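Local structure of exopolysaccharide biosynthesis protein (Pantoea stewartii subsp. stewartii DC283, 6TGF) at residues P542-L547 / F630-G635; N549-T554 / D624-V629; V555-E560 / S646-R651; F564-F569 / E609-V614. The protein modifies the exopolysaccharide of the bacterial biofilm through a tailspike-like parallel beta-helix, probably by hydrolysing the glycan. One frame throughout, in Å; residues are numbered along the deposited sequence.

How the contacts relate
All four contacts lie in the antiparallel beta-sandwich that follows the parallel beta-helix in the chain. Contacts 1 and 2 share one ladder, strand 543-551 against strand 626-633. Their centres are about 20 Å apart, and Leu547 N meets Val629 O between them. Contact 3 lies about 9 Å from contact 2, centre to centre, where Ser552 OG reaches Trp559 NE1. Contact 4 is about 12 Å from contact 1, also between centres. Ala634 N reaches Pro613 O there, and Gly635 O reaches Ser567 OG. Contacts 2, 3 and 4 touch the second subunit, and contact 3 also touches the third. The ethanediol near contact 4 probably comes from the crystallisation liquor.

Contact 1: residues P542-L547 / F630-G635; sequences PVWYEL and FIRLAG
Trp544 and Arg632 form a non-hydrogen-bonded pair in an antiparallel ladder of the beta-sandwich. Arg632 CB lies over the six-membered ring of Trp544, 3.5 Å from its centroid, a CH-pi contact. The arginine chain then runs extended past the indole. Its guanidinium plane ends up turned 52° from the ring. Pro542 CB lies over one face of that guanidinium, and Pro542 CG comes within 3.4 Å of Arg632 NH1.

On the same side of the sheet, Glu546 CG lies over the Phe630 ring, 3.9 Å from its centroid. Glu546 CG is anti to the backbone N (chi1 -172°) and the chain beyond it is extended, which lays the side chain across the ring.

On the opposite face Tyr545 CE2 meets Leu633 CD2 at 3.5 Å. At the end of the segment Leu547 CD1 reaches Ile631 CG2 at 3.6 Å, the two side chains crossing at about a right angle.

Paired backbone bonds join Val543 with Leu633 and Tyr545 with Ile631. The bond from Tyr545 N to Ile631 O is 2.9 Å long and nearly straight (172°).

Further out, Leu535 of strand 534-537 packs on Tyr545, Leu547 and Leu633. Asp616 and Arg618 touch Trp544. A water bridges the two segments: it accepts from Arg632 NH2 at 2.6 Å and donates to Pro542 O at 3.3 Å.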
# COMPACT_ATOMS: atom_id res chain seq x y z
N PRO B 542 23.65 -48.50 -15.74
CA PRO B 542 22.53 -48.06 -14.90
C PRO B 542 23.02 -47.57 -13.53
O PRO B 542 24.01 -48.08 -13.04
CB PRO B 542 21.66 -49.32 -14.74
CG PRO B 542 22.11 -50.25 -15.85
CD PRO B 542 23.58 -49.94 -16.05
N VAL B 543 22.31 -46.60 -12.95
CA VAL B 543 22.67 -45.95 -11.65
C VAL B 543 21.44 -45.95 -10.73
O VAL B 543 20.34 -45.62 -11.21
CB VAL B 543 23.21 -44.52 -11.87
CG1 VAL B 543 23.61 -43.86 -10.56
CG2 VAL B 543 24.37 -44.50 -12.85
N TRP B 544 21.64 -46.31 -9.46
CA TRP B 544 20.59 -46.31 -8.40
C TRP B 544 20.43 -44.89 -7.84
O TRP B 544 21.45 -44.27 -7.49
CB TRP B 544 20.94 -47.31 -7.29
CG TRP B 544 20.56 -48.72 -7.60
CD1 TRP B 544 21.40 -49.75 -7.92
CD2 TRP B 544 19.23 -49.27 -7.62
NE1 TRP B 544 20.68 -50.90 -8.14
CE2 TRP B 544 19.35 -50.63 -7.96
CE3 TRP B 544 17.95 -48.74 -7.39
CZ2 TRP B 544 18.24 -51.47 -8.07
CZ3 TRP B 544 16.86 -49.57 -7.50
CH2 TRP B 544 17.00 -50.91 -7.83
N TYR B 545 19.19 -44.40 -7.77
CA TYR B 545 18.78 -43.14 -7.11
C TYR B 545 17.73 -43.44 -6.04
O TYR B 545 16.89 -44.33 -6.28
CB TYR B 545 18.21 -42.14 -8.12
CG TYR B 545 19.23 -41.40 -8.95
CD1 TYR B 545 19.76 -40.19 -8.53
CD2 TYR B 545 19.66 -41.89 -10.17
CE1 TYR B 545 20.68 -39.50 -9.28
CE2 TYR B 545 20.59 -41.22 -10.94
CZ TYR B 545 21.10 -40.01 -10.50
OH TYR B 545 22.02 -39.34 -11.25
N GLU B 546 17.78 -42.74 -4.91
CA GLU B 546 16.63 -42.59 -3.97
C GLU B 546 15.82 -41.38 -4.43
O GLU B 546 16.36 -40.26 -4.39
CB GLU B 546 17.09 -42.43 -2.53
CG GLU B 546 15.95 -42.47 -1.52
CD GLU B 546 16.34 -42.31 -0.07
OE1 GLU B 546 17.56 -42.37 0.23
OE2 GLU B 546 15.44 -42.14 0.77
N LEU B 547 14.58 -41.60 -4.89
CA LEU B 547 13.67 -40.52 -5.36
C LEU B 547 13.26 -39.67 -4.16
O LEU B 547 13.65 -38.49 -4.11
CB LEU B 547 12.45 -41.13 -6.06
CG LEU B 547 12.72 -41.79 -7.42
CD1 LEU B 547 11.42 -42.24 -8.06
CD2 LEU B 547 13.48 -40.86 -8.36
N PHE B 630 13.31 -46.23 -4.37
CA PHE B 630 14.57 -46.24 -5.16
C PHE B 630 14.26 -46.69 -6.59
O PHE B 630 13.38 -47.56 -6.76
CB PHE B 630 15.62 -47.15 -4.52
CG PHE B 630 16.10 -46.72 -3.16
CD1 PHE B 630 15.31 -46.91 -2.03
CD2 PHE B 630 17.35 -46.15 -3.00
CE1 PHE B 630 15.76 -46.51 -0.78
CE2 PHE B 630 17.80 -45.76 -1.75
CZ PHE B 630 17.01 -45.94 -0.64
N ILE B 631 14.95 -46.11 -7.58
CA ILE B 631 14.84 -46.51 -9.01
C ILE B 631 16.26 -46.73 -9.57
O ILE B 631 17.15 -45.90 -9.28
CB ILE B 631 14.04 -45.48 -9.84
CG1 ILE B 631 14.68 -44.09 -9.85
CG2 ILE B 631 12.60 -45.42 -9.36
CD1 ILE B 631 14.29 -43.25 -11.05
N ARG B 632 16.46 -47.82 -10.31
CA ARG B 632 17.70 -48.09 -11.08
C ARG B 632 17.58 -47.38 -12.43
O ARG B 632 17.02 -47.97 -13.37
CB ARG B 632 17.92 -49.60 -11.24
CG ARG B 632 19.29 -49.97 -11.79
CD ARG B 632 19.69 -51.40 -11.48
NE ARG B 632 21.13 -51.54 -11.39
CZ ARG B 632 21.93 -52.08 -12.31
NH1 ARG B 632 21.43 -52.57 -13.43
NH2 ARG B 632 23.23 -52.13 -12.09
N LEU B 633 18.05 -46.13 -12.48
CA LEU B 633 17.97 -45.26 -13.68
C LEU B 633 18.81 -45.89 -14.80
O LEU B 633 19.99 -46.20 -14.55
CB LEU B 633 18.47 -43.86 -13.31
CG LEU B 633 18.04 -42.72 -14.24
CD1 LEU B 633 16.52 -42.62 -14.34
CD2 LEU B 633 18.62 -41.40 -13.78
N ALA B 634 18.20 -46.09 -15.98
CA ALA B 634 18.78 -46.80 -17.14
C ALA B 634 20.07 -46.12 -17.60
O ALA B 634 20.31 -44.97 -17.22
CB ALA B 634 17.77 -46.85 -18.26
N GLY B 635 20.87 -46.83 -18.41
CA GLY B 635 22.06 -46.27 -19.08
C GLY B 635 21.64 -45.32 -20.19
O GLY B 635 20.69 -45.66 -20.92
O HOH W 1 23.78 -50.13 -10.47

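Contact 2: residues N549-T554 / D624-V629; sequences NLYSPT and DTDTQV
Asn549 links Asp626 and Gln628 on one side of an antiparallel ladder of the beta-sandwich, where 549-554 runs against 624-629. The polar side chains come first. Gln628 NE2 donates to Asn549 OD1 at 2.7 Å and comes from above the carbonyl plane, 48° out of it. The glutamine chain is bent at chi2 (96°), which turns its amide toward Asn549. Asn549 ND2 donates to Asp626 OD1 at 3.1 Å. That bond is nearly straight (169°) and meets the carboxylate on its anti side. The same ND2 also binds Asp661 OD2. Thr625 OG1 donates to Asp626 OD2 at 2.8 Å, from above the carboxylate plane.

The backbone forms a second group. Leu550 and Thr627 exchange two hydrogen bonds, and Ser552 N donates to Thr625 O at 2.8 Å, beyond the regular strand.

Packing completes the contact. Tyr551 and Thr625 lie side by side and point the same way, with CE2 of the tyrosine 3.6 Å from CB of the threonine. Asp626 OD1 lies at the edge of the Tyr551 ring. On the other side of the ladder, Leu550 CD1 meets Val629 CG2 at 3.9 Å. Leu550 faces the other sheet there and packs on Trp559 and Ile561 of strand 558-564. The Tyr551 hydroxyl binds Arg656, and its ring meets Trp506 of the second subunit edge-to-face.

The Asn549 amide thus uses both ends. Its oxygen accepts and its nitrogen donates to two carboxylates, which settles which way round the amide sits and links neighbouring strands through their side chains.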
# COMPACT_ATOMS: atom_id res chain seq x y z
N ASN B 549 11.19 -40.02 0.22
CA ASN B 549 10.37 -40.70 1.25
C ASN B 549 8.94 -40.17 1.14
O ASN B 549 8.75 -38.95 1.31
CB ASN B 549 10.91 -40.49 2.67
CG ASN B 549 10.01 -41.08 3.73
OD1 ASN B 549 9.84 -42.29 3.80
ND2 ASN B 549 9.42 -40.23 4.55
N LEU B 550 7.98 -41.04 0.84
CA LEU B 550 6.53 -40.71 0.76
C LEU B 550 5.90 -40.90 2.15
O LEU B 550 5.95 -42.03 2.66
CB LEU B 550 5.85 -41.62 -0.27
CG LEU B 550 6.39 -41.55 -1.70
CD1 LEU B 550 5.77 -42.64 -2.55
CD2 LEU B 550 6.14 -40.18 -2.31
N TYR B 551 5.34 -39.83 2.72
CA TYR B 551 4.55 -39.87 3.98
C TYR B 551 3.06 -39.97 3.63
O TYR B 551 2.49 -38.98 3.13
CB TYR B 551 4.80 -38.64 4.85
CG TYR B 551 4.12 -38.70 6.19
CD1 TYR B 551 2.82 -38.26 6.36
CD2 TYR B 551 4.76 -39.24 7.30
CE1 TYR B 551 2.18 -38.33 7.58
CE2 TYR B 551 4.14 -39.32 8.53
CZ TYR B 551 2.84 -38.87 8.67
OH TYR B 551 2.22 -38.94 9.89
N SER B 552 2.47 -41.14 3.89
CA SER B 552 1.03 -41.45 3.67
C SER B 552 0.29 -41.36 5.01
O SER B 552 0.44 -42.24 5.85
CB SER B 552 0.87 -42.81 3.04
OG SER B 552 1.93 -43.08 2.14
N PRO B 553 -0.50 -40.28 5.26
CA PRO B 553 -1.15 -40.10 6.56
C PRO B 553 -2.28 -41.09 6.88
O PRO B 553 -2.56 -41.25 8.05
CB PRO B 553 -1.71 -38.67 6.48
CG PRO B 553 -1.90 -38.42 5.00
CD PRO B 553 -0.77 -39.17 4.33
N THR B 554 -2.89 -41.71 5.87
CA THR B 554 -4.07 -42.62 6.00
C THR B 554 -3.77 -43.97 5.35
O THR B 554 -3.11 -43.98 4.29
CB THR B 554 -5.32 -42.00 5.38
OG1 THR B 554 -5.37 -40.61 5.72
CG2 THR B 554 -6.60 -42.68 5.83
N ASP B 624 4.48 -47.57 9.18
CA ASP B 624 3.13 -47.61 8.56
C ASP B 624 2.97 -46.41 7.61
O ASP B 624 2.31 -46.58 6.57
CB ASP B 624 2.03 -47.63 9.62
CG ASP B 624 1.86 -48.96 10.32
OD1 ASP B 624 2.31 -49.98 9.76
OD2 ASP B 624 1.26 -48.97 11.42
N THR B 625 3.57 -45.27 7.94
CA THR B 625 3.37 -43.96 7.26
C THR B 625 4.42 -43.72 6.18
O THR B 625 4.06 -43.14 5.14
CB THR B 625 3.39 -42.81 8.29
OG1 THR B 625 4.64 -42.84 8.96
CG2 THR B 625 2.26 -42.90 9.29
N ASP B 626 5.67 -44.13 6.41
CA ASP B 626 6.86 -43.72 5.60
C ASP B 626 7.25 -44.83 4.62
O ASP B 626 7.33 -46.00 5.05
CB ASP B 626 8.02 -43.35 6.52
CG ASP B 626 7.69 -42.21 7.47
OD1 ASP B 626 7.71 -41.05 7.02
OD2 ASP B 626 7.38 -42.49 8.64
N THR B 627 7.49 -44.47 3.36
CA THR B 627 7.94 -45.36 2.26
C THR B 627 9.02 -44.65 1.43
O THR B 627 8.68 -43.67 0.75
CB THR B 627 6.77 -45.77 1.35
OG1 THR B 627 5.69 -46.20 2.16
CG2 THR B 627 7.15 -46.86 0.37
N GLN B 628 10.27 -45.14 1.49
CA GLN B 628 11.38 -44.69 0.60
C GLN B 628 11.30 -45.47 -0.72
O GLN B 628 11.18 -46.71 -0.65
CB GLN B 628 12.75 -44.89 1.25
CG GLN B 628 13.00 -43.98 2.44
CD GLN B 628 12.69 -44.66 3.75
OE1 GLN B 628 13.32 -45.64 4.13
NE2 GLN B 628 11.71 -44.13 4.47
N VAL B 629 11.38 -44.77 -1.85
CA VAL B 629 11.33 -45.37 -3.22
C VAL B 629 12.69 -45.15 -3.90
O VAL B 629 13.13 -43.98 -3.97
CB VAL B 629 10.18 -44.77 -4.05
CG1 VAL B 629 10.14 -45.34 -5.47
CG2 VAL B 629 8.83 -44.97 -3.37

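Contact 3: residues V555-E560 / S646-R651; sequences VGDSWE and STAKDR
Trp559 lays its ring against Ser646, its antiparallel partner where strand 558-564 begins and strand 637-646 ends. From CB, the Trp559 side chain sets CG anti to the carbonyl carbon (chi1 -61°), which brings the indole over Ser646. CE3 and CZ3 meet Ser646 CB, which lies 3.8 Å from the centroid of the six-membered ring, a CH-pi contact. Ser646 OG sits over the same ring, 3.5 Å from CE3. Farther out, CZ2 is 4.0 Å from Ala648 CB. NE1 donates away from the contact, to Ser552 OG.

Ser646 OG has another task. It accepts from Ala648 N at 3.2 Å and closes an ST turn. The turn carries the chain out of strand 637-646 into the loop.

Next along, Thr647 and Ser558 hold each other by two bonds. Ser558 N donates to Thr647 OG1 at 2.8 Å, nearly straight (172°). Thr647 N donates to Ser558 O at 3.0 Å. A side-chain oxygen thus takes the place of a backbone carbonyl in the ladder. That hydroxyl also bonds to Ser639 OG of the third subunit. Asp557 OD2 accepts from Thr554 N and from a water at 2.7 Å, and this water accepts from Lys649 N at 3.0 Å.

The contact lies at a subunit interface of the three-chain assembly, where Tyr528 of the third subunit meets the indole edge-to-face. Strand 558-564 runs between strands 589-597 and 637-646: Val595 bonds to the Trp559 backbone, and Ile644 packs on its side chain.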
# COMPACT_ATOMS: atom_id res chain seq x y z
N VAL B 555 -4.25 -45.06 5.96
CA VAL B 555 -4.21 -46.44 5.39
C VAL B 555 -5.00 -46.43 4.07
O VAL B 555 -6.15 -45.93 4.08
CB VAL B 555 -4.78 -47.48 6.38
CG1 VAL B 555 -5.06 -48.82 5.70
CG2 VAL B 555 -3.86 -47.68 7.57
N GLY B 556 -4.40 -46.95 3.00
CA GLY B 556 -5.03 -47.06 1.67
C GLY B 556 -4.68 -45.91 0.74
O GLY B 556 -5.15 -45.92 -0.41
N ASP B 557 -3.89 -44.94 1.23
CA ASP B 557 -3.41 -43.77 0.43
C ASP B 557 -2.57 -44.28 -0.74
O ASP B 557 -1.62 -45.04 -0.49
CB ASP B 557 -2.61 -42.79 1.30
CG ASP B 557 -3.47 -41.88 2.16
OD1 ASP B 557 -4.69 -41.81 1.93
OD2 ASP B 557 -2.90 -41.24 3.07
N SER B 558 -2.91 -43.88 -1.97
CA SER B 558 -2.24 -44.30 -3.23
C SER B 558 -1.34 -43.17 -3.75
O SER B 558 -1.79 -42.01 -3.75
CB SER B 558 -3.25 -44.72 -4.27
OG SER B 558 -3.72 -46.04 -4.03
N TRP B 559 -0.12 -43.53 -4.17
CA TRP B 559 0.84 -42.66 -4.90
C TRP B 559 1.12 -43.28 -6.27
O TRP B 559 1.23 -44.52 -6.35
CB TRP B 559 2.15 -42.49 -4.12
CG TRP B 559 2.01 -41.85 -2.77
CD1 TRP B 559 1.74 -42.46 -1.59
CD2 TRP B 559 2.18 -40.45 -2.47
NE1 TRP B 559 1.71 -41.55 -0.57
CE2 TRP B 559 1.98 -40.30 -1.08
CE3 TRP B 559 2.48 -39.31 -3.23
CZ2 TRP B 559 2.06 -39.07 -0.44
CZ3 TRP B 559 2.56 -38.09 -2.60
CH2 TRP B 559 2.35 -37.97 -1.22
N GLU B 560 1.24 -42.44 -7.31
CA GLU B 560 1.77 -42.84 -8.64
C GLU B 560 2.89 -41.87 -9.02
O GLU B 560 2.58 -40.70 -9.33
CB GLU B 560 0.66 -42.85 -9.70
CG GLU B 560 1.14 -43.31 -11.07
CD GLU B 560 0.07 -43.30 -12.15
OE1 GLU B 560 -0.43 -44.39 -12.48
OE2 GLU B 560 -0.24 -42.21 -12.67
N SER B 646 -1.49 -38.39 -6.22
CA SER B 646 -1.72 -38.89 -4.84
C SER B 646 -3.19 -38.76 -4.44
O SER B 646 -3.83 -37.77 -4.84
CB SER B 646 -0.83 -38.17 -3.86
OG SER B 646 -0.88 -38.79 -2.58
N THR B 647 -3.69 -39.73 -3.67
CA THR B 647 -5.03 -39.73 -3.02
C THR B 647 -4.90 -39.20 -1.58
O THR B 647 -5.95 -38.99 -0.94
CB THR B 647 -5.65 -41.13 -3.00
OG1 THR B 647 -4.94 -41.93 -2.05
CG2 THR B 647 -5.62 -41.81 -4.35
N ALA B 648 -3.67 -39.01 -1.10
CA ALA B 648 -3.34 -38.59 0.28
C ALA B 648 -3.85 -37.16 0.53
O ALA B 648 -3.86 -36.35 -0.42
CB ALA B 648 -1.85 -38.69 0.50
N LYS B 649 -4.26 -36.88 1.77
CA LYS B 649 -4.81 -35.57 2.21
C LYS B 649 -3.66 -34.56 2.30
O LYS B 649 -2.65 -34.89 2.95
CB LYS B 649 -5.54 -35.72 3.54
CG LYS B 649 -6.71 -36.70 3.52
CD LYS B 649 -6.93 -37.44 4.83
CE LYS B 649 -7.93 -36.76 5.75
NZ LYS B 649 -8.22 -37.60 6.93
N ASP B 650 -3.81 -33.40 1.66
CA ASP B 650 -2.78 -32.33 1.61
C ASP B 650 -2.99 -31.38 2.80
O ASP B 650 -3.87 -31.67 3.63
CB ASP B 650 -2.79 -31.62 0.25
CG ASP B 650 -4.02 -30.76 -0.01
OD1 ASP B 650 -4.97 -30.83 0.79
OD2 ASP B 650 -4.01 -30.02 -1.02
N ARG B 651 -2.20 -30.30 2.87
CA ARG B 651 -2.12 -29.39 4.05
C ARG B 651 -3.42 -28.58 4.19
O ARG B 651 -3.71 -28.15 5.32
CB ARG B 651 -0.90 -28.47 3.93
CG ARG B 651 -0.66 -27.58 5.14
CD ARG B 651 -0.46 -28.37 6.42
NE ARG B 651 -0.37 -27.51 7.59
CZ ARG B 651 -1.40 -27.11 8.34
NH1 ARG B 651 -2.64 -27.49 8.05
NH2 ARG B 651 -1.19 -26.32 9.38
O HOH W 2 -4.86 -39.37 3.35

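Contact 4: residues F564-F569 / E609-V614; sequences FGQSQF and EGSSPV. With EDO (1,2-ethanediol), chain C.
Two loops of the beta-sandwich meet here: the one that leaves strand 558-564 and the turn after strand 602-610. Ser567 and Ser611 tie them together by two hydrogen bonds. Ser567 N donates to Ser611 O at 2.9 Å. Ser611 OG returns the bond to Ser567 O at 2.6 Å. Its OG is anti to the backbone N (chi1 -177°), and the hydroxyl reaches across to the other loop.

Ser567 O has a second donor, Gln566 NE2 at 3.0 Å. The two donors reach it from opposite faces of its carbonyl plane. Gln566 NE2 also binds Gln568 O at 3.0 Å, while its OE1 accepts from Gly588 N. Nearby, Pro613 CG lies 3.4 Å from Gly565 O, with CD close by. An ethanediol, probably from the crystallisation liquor, has O2 3.3 Å from Gln568 OE1 and over one face of the Phe569 ring.

Glu609 pairs in an antiparallel ladder with a strand of the second subunit, so the sheet runs on across the interface. Gln566 NE2 braces its own loop through the carbonyls of Ser567 and Gln568, while Ser611 OG and O fasten that loop to the turn.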
# COMPACT_ATOMS: atom_id res chain seq x y z
N PHE B 564 8.93 -39.52 -16.24
CA PHE B 564 8.77 -39.06 -17.64
C PHE B 564 10.15 -38.86 -18.27
O PHE B 564 11.05 -38.35 -17.59
CB PHE B 564 7.94 -37.78 -17.70
CG PHE B 564 7.76 -37.23 -19.09
CD1 PHE B 564 6.94 -37.87 -20.00
CD2 PHE B 564 8.43 -36.08 -19.50
CE1 PHE B 564 6.78 -37.38 -21.29
CE2 PHE B 564 8.27 -35.59 -20.78
CZ PHE B 564 7.45 -36.24 -21.68
N GLY B 565 10.28 -39.24 -19.55
CA GLY B 565 11.56 -39.27 -20.29
C GLY B 565 11.91 -40.69 -20.70
O GLY B 565 11.15 -41.60 -20.33
N GLN B 566 13.02 -40.87 -21.41
CA GLN B 566 13.39 -42.19 -22.01
C GLN B 566 14.89 -42.46 -21.85
O GLN B 566 15.65 -41.52 -21.55
CB GLN B 566 13.01 -42.21 -23.49
CG GLN B 566 13.84 -41.28 -24.36
CD GLN B 566 13.76 -41.67 -25.82
OE1 GLN B 566 12.80 -41.33 -26.51
NE2 GLN B 566 14.77 -42.37 -26.29
N SER B 567 15.28 -43.73 -22.05
CA SER B 567 16.68 -44.21 -22.17
C SER B 567 17.12 -44.11 -23.64
O SER B 567 16.25 -44.26 -24.52
CB SER B 567 16.82 -45.61 -21.64
OG SER B 567 18.09 -46.16 -21.96
N GLN B 568 18.41 -43.87 -23.87
CA GLN B 568 19.03 -43.63 -25.21
C GLN B 568 18.62 -42.25 -25.73
O GLN B 568 17.53 -41.77 -25.35
CB GLN B 568 18.63 -44.71 -26.22
CG GLN B 568 18.79 -46.14 -25.73
CD GLN B 568 20.22 -46.50 -25.41
OE1 GLN B 568 21.16 -45.91 -25.93
NE2 GLN B 568 20.39 -47.50 -24.56
N PHE B 569 19.47 -41.64 -26.56
CA PHE B 569 19.17 -40.41 -27.34
C PHE B 569 19.97 -40.42 -28.65
O PHE B 569 20.26 -39.34 -29.19
CB PHE B 569 19.47 -39.17 -26.50
CG PHE B 569 20.85 -39.15 -25.89
CD1 PHE B 569 21.08 -39.73 -24.65
CD2 PHE B 569 21.92 -38.56 -26.54
CE1 PHE B 569 22.35 -39.72 -24.09
CE2 PHE B 569 23.18 -38.55 -25.98
CZ PHE B 569 23.39 -39.13 -24.75
N GLU B 609 6.71 -47.56 -20.53
CA GLU B 609 6.32 -47.26 -21.93
C GLU B 609 7.58 -47.00 -22.76
O GLU B 609 8.59 -46.55 -22.17
CB GLU B 609 5.40 -46.04 -21.99
CG GLU B 609 3.96 -46.34 -21.61
CD GLU B 609 3.01 -45.16 -21.77
OE1 GLU B 609 3.38 -44.19 -22.47
OE2 GLU B 609 1.91 -45.21 -21.20
N GLY B 610 7.51 -47.27 -24.07
CA GLY B 610 8.59 -47.01 -25.05
C GLY B 610 9.95 -47.44 -24.53
O GLY B 610 10.06 -48.56 -24.00
N SER B 611 10.96 -46.58 -24.68
CA SER B 611 12.35 -46.80 -24.21
C SER B 611 12.47 -46.38 -22.74
O SER B 611 12.89 -45.24 -22.48
CB SER B 611 13.34 -46.07 -25.09
OG SER B 611 14.67 -46.33 -24.69
N SER B 612 12.09 -47.28 -21.82
CA SER B 612 11.95 -47.03 -20.36
C SER B 612 13.20 -46.35 -19.81
O SER B 612 14.32 -46.75 -20.13
CB SER B 612 11.66 -48.30 -19.62
OG SER B 612 11.48 -48.05 -18.23
N PRO B 613 13.06 -45.29 -18.97
CA PRO B 613 14.19 -44.71 -18.26
C PRO B 613 14.60 -45.51 -17.01
O PRO B 613 15.65 -45.22 -16.47
CB PRO B 613 13.68 -43.31 -17.88
CG PRO B 613 12.19 -43.51 -17.69
CD PRO B 613 11.80 -44.59 -18.68
N VAL B 614 13.77 -46.47 -16.59
CA VAL B 614 13.95 -47.27 -15.34
C VAL B 614 14.06 -48.76 -15.71
O VAL B 614 13.27 -49.22 -16.56
CB VAL B 614 12.79 -47.02 -14.36
CG1 VAL B 614 12.86 -47.91 -13.13
CG2 VAL B 614 12.72 -45.55 -13.94
C1 EDO C . 25.03 -42.77 -27.00
O1 EDO C . 25.67 -42.30 -25.83
C2 EDO C . 23.91 -43.70 -26.72
O2 EDO C . 22.62 -43.16 -26.95